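Local atomic coordinates of spondin-1 (PDB entry 3COO), a protein that probably helps cells adhere to the extracellular matrix, into which it is secreted, and binds heparin through its reelin-N domain. Residues Cys22-Arg27 with Lys144-Phe149; Thr59-Pro64 with Arg118-Val123; Asp83-His88 with Asn105-Val110; Gly90-Ile95 with Val123-Pro128. One frame throughout, in Å; residues are numbered along the deposited sequence.

Contact 1 (Cys22-Arg27 with Lys144-Phe149); sequences CSRILR and KRIIYF
Arg145 meets Arg24 just before the two strands begin. The guanidinium groups cross with their planes 35° apart, and Arg24 NH2 lies above the rim of one face of the Arg145 group, with no hydrogen bond between them. Both chains are extended from CG to NE, which carries the charged ends together. Arg24 NH1 also donates to a water, 3.2 Å away, and that water donates to Arg145 O. Ile146 turns CG2 against Leu26 CD1 at 3.4 Å, a tight fit, while its CD1 rests on Arg24 CG. Ile147 is gripped at both backbone ends: its N donates to Arg24 O at 3.0 Å, and its O accepts from Leu26 N. Tyr148 runs beside Leu26, and its CE2 is 3.8 Å from Leu26 CD1. Phe149 N donates to Leu26 O with a bent N-H...O angle of 140°. On the other face of the sheet, Phe149 CE1 touches Ile25 CD1 at 3.7 Å. This face packs on Ile74 and Thr72 of strand 72-77. The result is a short parallel sheet in the Reeler domain, pairing strands far apart along the chain. Backbone bonds and apolar contacts hold it, while the paired arginines concentrate positive charge at one end, probably at some electrostatic cost.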
loop_
_atom_site.group_PDB
_atom_site.type_symbol
_atom_site.label_atom_id
_atom_site.label_comp_id
_atom_site.label_asym_id
_atom_site.label_seq_id
_atom_site.Cartn_x
_atom_site.Cartn_y
_atom_site.Cartn_z
ATOM N N CYS A 22 -10.747 -18.694 0.839
ATOM C CA CYS A 22 -11.019 -17.646 1.835
ATOM C C CYS A 22 -10.440 -17.918 3.230
ATOM O O CYS A 22 -10.670 -17.151 4.154
ATOM C CB CYS A 22 -12.534 -17.313 1.881
ATOM S SG CYS A 22 -13.188 -16.968 0.203
ATOM N N SER A 23 -9.609 -18.958 3.360
ATOM C CA SER A 23 -9.015 -19.301 4.654
ATOM C C SER A 23 -8.207 -18.131 5.215
ATOM O O SER A 23 -7.983 -18.047 6.405
ATOM C CB SER A 23 -8.158 -20.551 4.530
ATOM O OG SER A 23 -6.995 -20.233 3.768
ATOM N N ARG A 24 -7.812 -17.191 4.361
ATOM C CA ARG A 24 -6.972 -16.067 4.800
ATOM C C ARG A 24 -7.748 -14.758 4.991
ATOM O O ARG A 24 -7.149 -13.704 5.153
ATOM C CB ARG A 24 -5.809 -15.855 3.816
ATOM C CG ARG A 24 -4.851 -17.045 3.784
ATOM C CD ARG A 24 -3.852 -16.765 2.697
ATOM N NE ARG A 24 -3.016 -17.915 2.364
ATOM C CZ ARG A 24 -2.055 -17.863 1.441
ATOM N NH1 ARG A 24 -1.810 -16.722 0.794
ATOM N NH2 ARG A 24 -1.339 -18.942 1.174
ATOM N N ILE A 25 -9.063 -14.843 5.054
ATOM C CA ILE A 25 -9.926 -13.664 5.214
ATOM C C ILE A 25 -10.536 -13.795 6.613
ATOM O O ILE A 25 -11.313 -14.708 6.858
ATOM C CB ILE A 25 -11.063 -13.630 4.137
ATOM C CG1 ILE A 25 -10.508 -13.420 2.710
ATOM C CG2 ILE A 25 -12.129 -12.545 4.441
ATOM C CD1 ILE A 25 -9.784 -12.125 2.473
ATOM N N LEU A 26 -10.177 -12.893 7.521
ATOM C CA LEU A 26 -10.530 -13.057 8.951
ATOM C C LEU A 26 -11.046 -11.745 9.507
ATOM O O LEU A 26 -10.836 -10.712 8.870
ATOM C CB LEU A 26 -9.301 -13.511 9.750
ATOM C CG LEU A 26 -8.621 -14.842 9.393
ATOM C CD1 LEU A 26 -7.449 -15.112 10.318
ATOM C CD2 LEU A 26 -9.641 -15.982 9.461
ATOM N N ARG A 27 -11.722 -11.779 10.671
ATOM C CA ARG A 27 -12.165 -10.548 11.348
ATOM C C ARG A 27 -11.127 -10.196 12.372
ATOM O O ARG A 27 -10.737 -11.055 13.150
ATOM C CB ARG A 27 -13.464 -10.737 12.127
ATOM C CG ARG A 27 -14.710 -10.744 11.367
ATOM C CD ARG A 27 -15.796 -11.340 12.267
ATOM N NE ARG A 27 -16.442 -10.329 13.091
ATOM C CZ ARG A 27 -17.563 -10.527 13.781
ATOM N NH1 ARG A 27 -18.067 -9.527 14.484
ATOM N NH2 ARG A 27 -18.156 -11.728 13.805
ATOM N N LYS A 144 -0.972 -8.047 4.142
ATOM C CA LYS A 144 -0.244 -9.153 4.832
ATOM C C LYS A 144 -0.730 -10.529 4.308
ATOM O O LYS A 144 -1.699 -10.570 3.592
ATOM C CB LYS A 144 -0.414 -9.054 6.365
ATOM C CG LYS A 144 0.112 -7.725 6.909
ATOM C CD LYS A 144 0.670 -7.744 8.298
ATOM C CE LYS A 144 1.569 -6.515 8.449
ATOM N NZ LYS A 144 1.914 -6.150 9.841
ATOM N N ARG A 145 -0.073 -11.635 4.648
ATOM C CA ARG A 145 -0.516 -12.949 4.168
ATOM C C ARG A 145 -1.963 -13.259 4.657
ATOM O O ARG A 145 -2.812 -13.710 3.879
ATOM C CB ARG A 145 0.493 -14.047 4.549
ATOM C CG ARG A 145 0.097 -15.469 4.100
ATOM C CD ARG A 145 1.287 -16.412 4.269
ATOM N NE ARG A 145 1.015 -17.818 3.925
ATOM C CZ ARG A 145 1.424 -18.416 2.798
ATOM N NH1 ARG A 145 2.094 -17.737 1.861
ATOM N NH2 ARG A 145 1.151 -19.699 2.594
ATOM N N ILE A 146 -2.234 -12.940 5.915
ATOM C CA ILE A 146 -3.574 -12.999 6.475
ATOM C C ILE A 146 -4.137 -11.590 6.528
ATOM O O ILE A 146 -3.478 -10.648 7.032
ATOM C CB ILE A 146 -3.579 -13.558 7.889
ATOM C CG1 ILE A 146 -2.744 -14.851 7.972
ATOM C CG2 ILE A 146 -5.062 -13.737 8.378
ATOM C CD1 ILE A 146 -3.350 -16.031 7.179
ATOM N N ILE A 147 -5.348 -11.470 6.007
ATOM C CA ILE A 147 -6.043 -10.199 5.825
ATOM C C ILE A 147 -7.127 -10.094 6.904
ATOM O O ILE A 147 -8.096 -10.867 6.914
ATOM C CB ILE A 147 -6.683 -10.107 4.436
ATOM C CG1 ILE A 147 -5.761 -10.653 3.319
ATOM C CG2 ILE A 147 -7.186 -8.653 4.121
ATOM C CD1 ILE A 147 -4.814 -9.665 2.760
ATOM N N TYR A 148 -6.912 -9.179 7.844
ATOM C CA TYR A 148 -7.836 -8.945 8.947
ATOM C C TYR A 148 -8.637 -7.730 8.601
ATOM O O TYR A 148 -8.104 -6.759 7.995
ATOM C CB TYR A 148 -7.069 -8.699 10.244
ATOM C CG TYR A 148 -6.359 -9.918 10.758
ATOM C CD1 TYR A 148 -5.023 -10.182 10.406
ATOM C CD2 TYR A 148 -7.020 -10.814 11.566
ATOM C CE1 TYR A 148 -4.388 -11.314 10.881
ATOM C CE2 TYR A 148 -6.411 -11.931 12.037
ATOM C CZ TYR A 148 -5.090 -12.172 11.690
ATOM O OH TYR A 148 -4.515 -13.293 12.180
ATOM N N PHE A 149 -9.941 -7.815 8.836
ATOM C CA PHE A 149 -10.854 -6.743 8.424
ATOM C C PHE A 149 -11.443 -6.171 9.712
ATOM O O PHE A 149 -11.652 -6.908 10.689
ATOM C CB PHE A 149 -12.003 -7.263 7.523
ATOM C CG PHE A 149 -11.589 -7.630 6.121
ATOM C CD1 PHE A 149 -10.957 -8.855 5.851
ATOM C CD2 PHE A 149 -11.800 -6.747 5.070
ATOM C CE1 PHE A 149 -10.590 -9.181 4.514
ATOM C CE2 PHE A 149 -11.469 -7.070 3.738
ATOM C CZ PHE A 149 -10.840 -8.293 3.479
HETATM O O HOH W 1 -3.355 -13.927 1.119
#

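Contact 2 (Thr59-Pro64 with Arg118-Val123); sequences TLSAAP and RTRIQV
Arg120 lies across Ser61 and Thr59, on the neighbouring strand. Its CB is 4.0 Å from Leu60 O. CG, placed anti to the backbone N (chi1 -174°), comes 3.6 Å from Thr59 OG1, and CD stays near that same oxygen. The chain then bends at chi3 (-51°), which folds the guanidinium back over Ser61. Ser61 CB sits over the centre of one guanidinium face, 3.9 Å from NH1. NH1 also approaches Thr59 OG1 obliquely, at 3.5 Å. On the same face of the sheet, Gln122 and Thr59 run side by side, with Gln122 CG 3.6 Å from Thr59 CB.

The backbones form an antiparallel pair, strand 55-62 with strand 120-126, in the middle of a four-stranded sheet of the Reeler domain, a member of the E-set clan. Leu60 and Ile121 are a hydrogen-bonded pair. Leu60 N donates to Ile121 O, and Ile121 N returns the bond to Leu60 O at 3.0 Å. Further along, Ala62 N donates to Thr119 O at 2.8 Å. The opposite face carries Leu60 CB against Ile121 CG1, and both side chains pack on Phe71. The sheet is therefore two-sided here. One face is apolar and buried, while the other has polar side chains, with Arg120 held across its neighbours by van der Waals contact and its charge at the surface.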
loop_
_atom_site.group_PDB
_atom_site.type_symbol
_atom_site.label_atom_id
_atom_site.label_comp_id
_atom_site.label_asym_id
_atom_site.label_seq_id
_atom_site.Cartn_x
_atom_site.Cartn_y
_atom_site.Cartn_z
ATOM N N THR A 59 -17.036 2.207 -4.028
ATOM C CA THR A 59 -15.689 2.797 -4.148
ATOM C C THR A 59 -14.914 2.910 -2.855
ATOM O O THR A 59 -15.462 3.290 -1.790
ATOM C CB THR A 59 -15.597 4.053 -5.050
ATOM O OG1 THR A 59 -14.755 5.094 -4.479
ATOM C CG2 THR A 59 -16.860 4.543 -5.488
ATOM N N LEU A 60 -13.646 2.538 -2.985
ATOM C CA LEU A 60 -12.631 2.753 -1.976
ATOM C C LEU A 60 -11.790 3.927 -2.417
ATOM O O LEU A 60 -11.232 3.922 -3.517
ATOM C CB LEU A 60 -11.776 1.476 -1.847
ATOM C CG LEU A 60 -10.523 1.545 -0.978
ATOM C CD1 LEU A 60 -10.991 1.658 0.445
ATOM C CD2 LEU A 60 -9.781 0.234 -1.172
ATOM N N SER A 61 -11.684 4.951 -1.571
ATOM C CA SER A 61 -10.890 6.104 -1.915
ATOM C C SER A 61 -9.988 6.558 -0.768
ATOM O O SER A 61 -10.248 6.249 0.422
ATOM C CB SER A 61 -11.776 7.254 -2.431
ATOM O OG SER A 61 -12.805 7.519 -1.528
ATOM N N ALA A 62 -8.898 7.226 -1.158
ATOM C CA ALA A 62 -7.915 7.846 -0.275
ATOM C C ALA A 62 -8.085 9.359 -0.333
ATOM O O ALA A 62 -8.154 9.961 -1.436
ATOM C CB ALA A 62 -6.516 7.473 -0.740
ATOM N N ALA A 63 -8.166 9.998 0.831
ATOM C CA ALA A 63 -8.305 11.451 0.856
ATOM C C ALA A 63 -6.938 12.071 0.590
ATOM O O ALA A 63 -5.955 11.650 1.166
ATOM C CB ALA A 63 -8.885 11.934 2.183
ATOM N N PRO A 64 -6.874 13.077 -0.294
ATOM C CA PRO A 64 -5.595 13.681 -0.641
ATOM C C PRO A 64 -4.879 14.187 0.601
ATOM O O PRO A 64 -5.535 14.675 1.511
ATOM C CB PRO A 64 -6.000 14.858 -1.536
ATOM C CG PRO A 64 -7.368 14.450 -2.094
ATOM C CD PRO A 64 -8.014 13.711 -0.989
ATOM N N ARG A 118 -2.550 4.384 -6.056
ATOM C CA ARG A 118 -3.940 4.660 -6.444
ATOM C C ARG A 118 -4.562 5.618 -5.448
ATOM O O ARG A 118 -4.260 5.556 -4.243
ATOM C CB ARG A 118 -4.773 3.371 -6.292
ATOM C CG ARG A 118 -4.603 2.397 -7.407
ATOM C CD ARG A 118 -5.059 1.019 -6.969
ATOM N NE ARG A 118 -4.859 0.109 -8.088
ATOM C CZ ARG A 118 -3.871 -0.765 -8.233
ATOM N NH1 ARG A 118 -2.949 -0.958 -7.284
ATOM N NH2 ARG A 118 -3.841 -1.484 -9.352
ATOM N N THR A 119 -5.549 6.392 -5.894
ATOM C CA THR A 119 -6.311 7.147 -4.927
ATOM C C THR A 119 -7.749 6.658 -4.834
ATOM O O THR A 119 -8.471 7.038 -3.915
ATOM C CB THR A 119 -6.292 8.615 -5.248
ATOM O OG1 THR A 119 -6.920 8.798 -6.517
ATOM C CG2 THR A 119 -4.847 9.139 -5.308
ATOM N N ARG A 120 -8.172 5.820 -5.784
ATOM C CA ARG A 120 -9.536 5.345 -5.844
ATOM C C ARG A 120 -9.607 4.077 -6.678
ATOM O O ARG A 120 -8.929 3.971 -7.703
ATOM C CB ARG A 120 -10.460 6.405 -6.500
ATOM C CG ARG A 120 -11.946 6.030 -6.455
ATOM C CD ARG A 120 -12.835 7.085 -7.082
ATOM N NE ARG A 120 -12.539 8.416 -6.538
ATOM C CZ ARG A 120 -13.260 9.064 -5.616
ATOM N NH1 ARG A 120 -14.372 8.550 -5.094
ATOM N NH2 ARG A 120 -12.866 10.263 -5.217
ATOM N N ILE A 121 -10.471 3.159 -6.266
ATOM C CA ILE A 121 -10.858 2.005 -7.063
ATOM C C ILE A 121 -12.390 1.839 -6.958
ATOM O O ILE A 121 -12.986 2.272 -5.974
ATOM C CB ILE A 121 -10.132 0.696 -6.664
ATOM C CG1 ILE A 121 -10.389 0.259 -5.208
ATOM C CG2 ILE A 121 -8.598 0.785 -6.996
ATOM C CD1 ILE A 121 -11.621 -0.660 -5.047
ATOM N N GLN A 122 -13.008 1.207 -7.955
ATOM C CA GLN A 122 -14.451 0.985 -7.914
ATOM C C GLN A 122 -14.812 -0.374 -8.458
ATOM O O GLN A 122 -14.135 -0.884 -9.349
ATOM C CB GLN A 122 -15.198 1.994 -8.781
ATOM C CG GLN A 122 -15.024 3.452 -8.519
ATOM C CD GLN A 122 -15.895 4.292 -9.463
ATOM O OE1 GLN A 122 -15.382 5.047 -10.267
ATOM N NE2 GLN A 122 -17.229 4.092 -9.398
ATOM N N VAL A 123 -15.903 -0.938 -7.928
ATOM C CA VAL A 123 -16.439 -2.218 -8.348
ATOM C C VAL A 123 -17.977 -2.139 -8.299
ATOM O O VAL A 123 -18.548 -1.306 -7.553
ATOM C CB VAL A 123 -15.876 -3.354 -7.413
ATOM C CG1 VAL A 123 -16.423 -3.217 -5.991
ATOM C CG2 VAL A 123 -16.175 -4.745 -7.980
#

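Contact 3 (Asp83-His88 with Asn105-Val110); sequences DKEEDH and NCPVAV
This is a surface contact between two loops, made by side chains and one water. One loop, 83-88, lies between strands 72-77 and 91-93. The other, 105-110, turns the corner from strand 100-103 to strand 110-112. Val108 carries most of the join. Its CG2 sits over one face of the His88 imidazole, a CH-pi contact 3.6 Å from the ring centroid and displaced toward ND1. Val108 CG1 instead meets Glu85, whose OE2 is 3.6 Å away. The two branches thus divide the neighbours between them. Glu85 is bent at chi2 (129°), and the same OE2 also reaches Pro107 CD at 3.5 Å. A type I beta turn from Cys106 to Ala109 presents Pro107 and Val108, closed by a hydrogen bond from Ala109 N to Cys106 O. Cys106 is tied to Cys22 by a disulfide, which fixes this corner of the Reeler domain to segment 22-27. Its SG lies obliquely to the His88 ring, 4.0 Å from CE1. Water holds the imidazole from its edge: it is 2.8 Å from His88 ND1 and donates to Val108 O at 2.7 Å. The ring's other nitrogen, NE2, is hydrogen-bonded to Gly82 O, which probably helps hold the ring's rotation.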
loop_
_atom_site.group_PDB
_atom_site.type_symbol
_atom_site.label_atom_id
_atom_site.label_comp_id
_atom_site.label_asym_id
_atom_site.label_seq_id
_atom_site.Cartn_x
_atom_site.Cartn_y
_atom_site.Cartn_z
ATOM N N ASP A 83 -14.092 -16.451 6.484
ATOM C CA ASP A 83 -13.060 -17.417 6.101
ATOM C C ASP A 83 -13.592 -18.686 5.448
ATOM O O ASP A 83 -12.851 -19.684 5.340
ATOM C CB ASP A 83 -12.142 -17.764 7.291
ATOM C CG ASP A 83 -12.875 -18.470 8.399
ATOM O OD1 ASP A 83 -14.107 -18.285 8.502
ATOM O OD2 ASP A 83 -12.231 -19.220 9.139
ATOM N N LYS A 84 -14.876 -18.657 5.109
ATOM C CA LYS A 84 -15.570 -19.662 4.307
ATOM C C LYS A 84 -16.357 -18.901 3.246
ATOM O O LYS A 84 -16.980 -17.869 3.534
ATOM C CB LYS A 84 -16.561 -20.509 5.163
ATOM C CG LYS A 84 -15.944 -21.057 6.462
ATOM C CD LYS A 84 -15.729 -22.586 6.454
ATOM C CE LYS A 84 -14.413 -22.979 7.153
ATOM N NZ LYS A 84 -14.050 -24.408 6.912
ATOM N N GLU A 85 -16.348 -19.434 2.030
ATOM C CA GLU A 85 -17.043 -18.831 0.889
ATOM C C GLU A 85 -18.518 -18.593 1.218
ATOM O O GLU A 85 -19.087 -17.562 0.855
ATOM C CB GLU A 85 -16.905 -19.769 -0.312
ATOM C CG GLU A 85 -17.281 -19.195 -1.669
ATOM C CD GLU A 85 -16.156 -19.436 -2.689
ATOM O OE1 GLU A 85 -15.789 -20.619 -2.935
ATOM O OE2 GLU A 85 -15.604 -18.436 -3.206
ATOM N N GLU A 86 -19.122 -19.541 1.945
ATOM C CA GLU A 86 -20.531 -19.427 2.320
ATOM C C GLU A 86 -20.845 -18.224 3.223
ATOM O O GLU A 86 -21.995 -17.799 3.327
ATOM C CB GLU A 86 -21.008 -20.733 2.943
ATOM C CG GLU A 86 -20.815 -21.909 1.990
ATOM C CD GLU A 86 -19.558 -22.755 2.274
ATOM O OE1 GLU A 86 -19.749 -23.989 2.402
ATOM O OE2 GLU A 86 -18.401 -22.230 2.363
ATOM N N ASP A 87 -19.811 -17.659 3.842
ATOM C CA ASP A 87 -19.952 -16.438 4.638
ATOM C C ASP A 87 -20.224 -15.194 3.797
ATOM O O ASP A 87 -20.642 -14.171 4.356
ATOM C CB ASP A 87 -18.687 -16.180 5.483
ATOM C CG ASP A 87 -18.518 -17.157 6.630
ATOM O OD1 ASP A 87 -19.460 -17.885 6.955
ATOM O OD2 ASP A 87 -17.435 -17.164 7.219
ATOM N N HIS A 88 -19.961 -15.259 2.476
ATOM C CA HIS A 88 -19.915 -14.081 1.664
ATOM C C HIS A 88 -21.282 -13.865 0.995
ATOM O O HIS A 88 -22.070 -14.823 0.858
ATOM C CB HIS A 88 -18.758 -14.159 0.621
ATOM C CG HIS A 88 -17.386 -14.109 1.236
ATOM N ND1 HIS A 88 -16.465 -13.139 0.915
ATOM C CD2 HIS A 88 -16.789 -14.898 2.167
ATOM C CE1 HIS A 88 -15.364 -13.326 1.620
ATOM N NE2 HIS A 88 -15.533 -14.383 2.392
ATOM N N ASN A 105 -7.192 -16.899 -4.232
ATOM C CA ASN A 105 -7.442 -17.757 -3.075
ATOM C C ASN A 105 -8.832 -17.632 -2.472
ATOM O O ASN A 105 -9.196 -18.420 -1.611
ATOM C CB ASN A 105 -6.352 -17.584 -2.033
ATOM C CG ASN A 105 -5.077 -18.259 -2.449
ATOM O OD1 ASN A 105 -5.117 -19.357 -3.031
ATOM N ND2 ASN A 105 -3.924 -17.607 -2.190
ATOM N N CYS A 106 -9.593 -16.648 -2.950
ATOM C CA CYS A 106 -10.925 -16.340 -2.434
ATOM C C CYS A 106 -11.700 -15.634 -3.521
ATOM O O CYS A 106 -11.725 -14.404 -3.561
ATOM C CB CYS A 106 -10.829 -15.462 -1.188
ATOM S SG CYS A 106 -12.452 -15.139 -0.451
ATOM N N PRO A 107 -12.280 -16.411 -4.460
ATOM C CA PRO A 107 -12.837 -15.792 -5.693
ATOM C C PRO A 107 -14.021 -14.846 -5.501
ATOM O O PRO A 107 -14.375 -14.129 -6.424
ATOM C CB PRO A 107 -13.204 -16.997 -6.574
ATOM C CG PRO A 107 -12.443 -18.188 -5.942
ATOM C CD PRO A 107 -12.379 -17.877 -4.480
ATOM N N VAL A 108 -14.575 -14.797 -4.301
ATOM C CA VAL A 108 -15.646 -13.846 -3.990
ATOM C C VAL A 108 -15.091 -12.489 -3.482
ATOM O O VAL A 108 -15.852 -11.549 -3.270
ATOM C CB VAL A 108 -16.690 -14.454 -2.964
ATOM C CG1 VAL A 108 -17.615 -15.519 -3.643
ATOM C CG2 VAL A 108 -16.004 -15.038 -1.743
ATOM N N ALA A 109 -13.778 -12.384 -3.280
ATOM C CA ALA A 109 -13.191 -11.148 -2.785
ATOM C C ALA A 109 -12.577 -10.428 -3.990
ATOM O O ALA A 109 -12.254 -11.075 -4.987
ATOM C CB ALA A 109 -12.104 -11.488 -1.744
ATOM N N VAL A 110 -12.395 -9.113 -3.911
ATOM C CA VAL A 110 -11.769 -8.371 -4.999
ATOM C C VAL A 110 -10.439 -7.787 -4.478
ATOM O O VAL A 110 -10.372 -7.307 -3.338
ATOM C CB VAL A 110 -12.685 -7.251 -5.535
ATOM C CG1 VAL A 110 -11.945 -6.391 -6.625
ATOM C CG2 VAL A 110 -13.994 -7.839 -6.136
HETATM O O HOH W 2 -17.100 -11.166 -0.912
#

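Contact 4 (Gly90-Ile95 with Val123-Pro128); sequences GTFQII and VFWIAP
Ile126 O is gripped twice: Thr91 N donates to it at 3.0 Å, in the carbonyl plane and on a lone pair, and a water donates to it at 2.8 Å. The same water lies 2.9 Å from Thr91 OG1. The motif is an antiparallel strand pair, with 91-93 as an edge strand of the four-stranded sheet beside 120-126. Ile126 N returns a nearly straight bond to Thr91 O (174°), and Gln93 and Phe124 exchange a second pair of bonds. On the inner face, Trp125 turns the edge of its five-membered ring toward the face of Phe92, an edge-to-face pair with planes at 52°. Trp125 CD1 stands over the centre of the Phe92 ring. Trp125 NE1 donates to Ala89 O, which helps hold the indole in place. Phe92 and Trp125 both pack on Ala75 of strand 72-77, so they belong to the core between the sheets. Gly90 passes close by the indole, with CA 3.8 Å from Trp125 NE1. Across the outer face, Ile95 crosses the Phe124 ring at about a right angle. Its CD1 lies over the ring centre in a CH-pi contact, 3.6 Å from the centroid and 9° off the normal.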
loop_
_atom_site.group_PDB
_atom_site.type_symbol
_atom_site.label_atom_id
_atom_site.label_comp_id
_atom_site.label_asym_id
_atom_site.label_seq_id
_atom_site.Cartn_x
_atom_site.Cartn_y
_atom_site.Cartn_z
ATOM N N GLY A 90 -23.915 -11.702 -1.959
ATOM C CA GLY A 90 -24.063 -10.923 -3.206
ATOM C C GLY A 90 -22.941 -11.230 -4.168
ATOM O O GLY A 90 -22.125 -12.160 -3.926
ATOM N N THR A 91 -22.849 -10.450 -5.242
ATOM C CA THR A 91 -21.833 -10.707 -6.243
ATOM C C THR A 91 -21.049 -9.451 -6.675
ATOM O O THR A 91 -21.625 -8.530 -7.290
ATOM C CB THR A 91 -22.531 -11.284 -7.476
ATOM O OG1 THR A 91 -23.456 -12.288 -7.029
ATOM C CG2 THR A 91 -21.526 -11.887 -8.446
ATOM N N PHE A 92 -19.746 -9.427 -6.390
ATOM C CA PHE A 92 -18.892 -8.375 -6.962
ATOM C C PHE A 92 -18.738 -8.554 -8.445
ATOM O O PHE A 92 -18.764 -9.689 -8.945
ATOM C CB PHE A 92 -17.528 -8.314 -6.266
ATOM C CG PHE A 92 -17.596 -7.695 -4.901
ATOM C CD1 PHE A 92 -17.879 -6.341 -4.768
ATOM C CD2 PHE A 92 -17.347 -8.458 -3.762
ATOM C CE1 PHE A 92 -17.948 -5.761 -3.496
ATOM C CE2 PHE A 92 -17.435 -7.884 -2.490
ATOM C CZ PHE A 92 -17.720 -6.530 -2.370
ATOM N N GLN A 93 -18.604 -7.432 -9.160
ATOM C CA GLN A 93 -18.381 -7.461 -10.580
ATOM C C GLN A 93 -17.229 -6.524 -10.880
ATOM O O GLN A 93 -17.233 -5.386 -10.429
ATOM C CB GLN A 93 -19.593 -6.896 -11.283
ATOM C CG GLN A 93 -19.978 -7.667 -12.533
ATOM C CD GLN A 93 -20.812 -8.902 -12.161
ATOM O OE1 GLN A 93 -20.679 -9.421 -11.067
ATOM N NE2 GLN A 93 -21.607 -9.398 -13.094
ATOM N N ILE A 94 -16.286 -6.960 -11.703
ATOM C CA ILE A 94 -15.082 -6.146 -11.962
ATOM C C ILE A 94 -15.471 -5.049 -12.951
ATOM O O ILE A 94 -16.254 -5.310 -13.836
ATOM C CB ILE A 94 -13.940 -7.001 -12.535
ATOM C CG1 ILE A 94 -13.571 -8.108 -11.506
ATOM C CG2 ILE A 94 -12.710 -6.112 -12.973
ATOM C CD1 ILE A 94 -13.247 -7.582 -10.115
ATOM N N ILE A 95 -14.973 -3.840 -12.731
ATOM C CA ILE A 95 -15.133 -2.717 -13.679
ATOM C C ILE A 95 -13.818 -2.527 -14.469
ATOM O O ILE A 95 -13.832 -2.536 -15.685
ATOM C CB ILE A 95 -15.527 -1.394 -12.959
ATOM C CG1 ILE A 95 -16.943 -1.503 -12.341
ATOM C CG2 ILE A 95 -15.427 -0.122 -13.950
ATOM C CD1 ILE A 95 -17.375 -0.265 -11.542
ATOM N N VAL A 123 -15.903 -0.938 -7.928
ATOM C CA VAL A 123 -16.439 -2.218 -8.348
ATOM C C VAL A 123 -17.977 -2.139 -8.299
ATOM O O VAL A 123 -18.548 -1.306 -7.553
ATOM C CB VAL A 123 -15.876 -3.354 -7.413
ATOM C CG1 VAL A 123 -16.423 -3.217 -5.991
ATOM C CG2 VAL A 123 -16.175 -4.745 -7.980
ATOM N N PHE A 124 -18.667 -2.984 -9.072
ATOM C CA PHE A 124 -20.111 -3.154 -8.815
ATOM C C PHE A 124 -20.314 -4.286 -7.832
ATOM O O PHE A 124 -19.501 -5.227 -7.749
ATOM C CB PHE A 124 -20.933 -3.426 -10.097
ATOM C CG PHE A 124 -20.795 -2.367 -11.174
ATOM C CD1 PHE A 124 -21.279 -1.064 -10.967
ATOM C CD2 PHE A 124 -20.230 -2.674 -12.411
ATOM C CE1 PHE A 124 -21.194 -0.102 -11.950
ATOM C CE2 PHE A 124 -20.174 -1.697 -13.454
ATOM C CZ PHE A 124 -20.632 -0.390 -13.219
ATOM N N TRP A 125 -21.408 -4.199 -7.080
ATOM C CA TRP A 125 -21.773 -5.282 -6.166
ATOM C C TRP A 125 -23.262 -5.486 -6.353
ATOM O O TRP A 125 -24.067 -4.522 -6.262
ATOM C CB TRP A 125 -21.433 -4.924 -4.722
ATOM C CG TRP A 125 -21.953 -5.949 -3.689
ATOM C CD1 TRP A 125 -21.386 -7.153 -3.378
ATOM C CD2 TRP A 125 -23.107 -5.824 -2.842
ATOM N NE1 TRP A 125 -22.096 -7.793 -2.382
ATOM C CE2 TRP A 125 -23.172 -6.999 -2.042
ATOM C CE3 TRP A 125 -24.112 -4.848 -2.697
ATOM C CZ2 TRP A 125 -24.189 -7.213 -1.095
ATOM C CZ3 TRP A 125 -25.139 -5.071 -1.739
ATOM C CH2 TRP A 125 -25.138 -6.218 -0.931
ATOM N N ILE A 126 -23.633 -6.688 -6.770
ATOM C CA ILE A 126 -25.036 -7.001 -7.032
ATOM C C ILE A 126 -25.677 -7.561 -5.760
ATOM O O ILE A 126 -25.207 -8.562 -5.238
ATOM C CB ILE A 126 -25.179 -7.990 -8.218
ATOM C CG1 ILE A 126 -24.604 -7.371 -9.518
ATOM C CG2 ILE A 126 -26.673 -8.436 -8.412
ATOM C CD1 ILE A 126 -24.466 -8.358 -10.621
ATOM N N ALA A 127 -26.745 -6.929 -5.260
ATOM C CA ALA A 127 -27.315 -7.337 -3.949
ATOM C C ALA A 127 -27.892 -8.744 -4.030
ATOM O O ALA A 127 -28.412 -9.134 -5.091
ATOM C CB ALA A 127 -28.414 -6.344 -3.455
ATOM N N PRO A 128 -27.812 -9.512 -2.910
ATOM C CA PRO A 128 -28.244 -10.893 -2.870
ATOM C C PRO A 128 -29.776 -11.044 -2.752
ATOM O O PRO A 128 -30.469 -10.053 -2.522
ATOM C CB PRO A 128 -27.566 -11.416 -1.587
ATOM C CG PRO A 128 -27.650 -10.247 -0.632
ATOM C CD PRO A 128 -27.206 -9.114 -1.617
HETATM O O HOH W 3 -25.867 -11.229 -5.867
#

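Overall arrangement
Contacts 2 and 4 share strand 120-126 and Val123. Their centres are about 17 Å apart. Together they place strands 55-62 and 91-93 on either side of it. Contact 3 touches contact 4, where Val110 CG2 is 3.6 Å from Phe92 CB. Contact 1 is linked to contact 3 by the Cys22-Cys106 disulfide, with SG atoms 2.1 Å apart, and their centres are about 10 Å apart. Contact 1 touches neither contact 2 nor contact 4; nearest atoms are about 9 Å away in both cases. Along the chain, contact 1 closes a loop that encloses the other three.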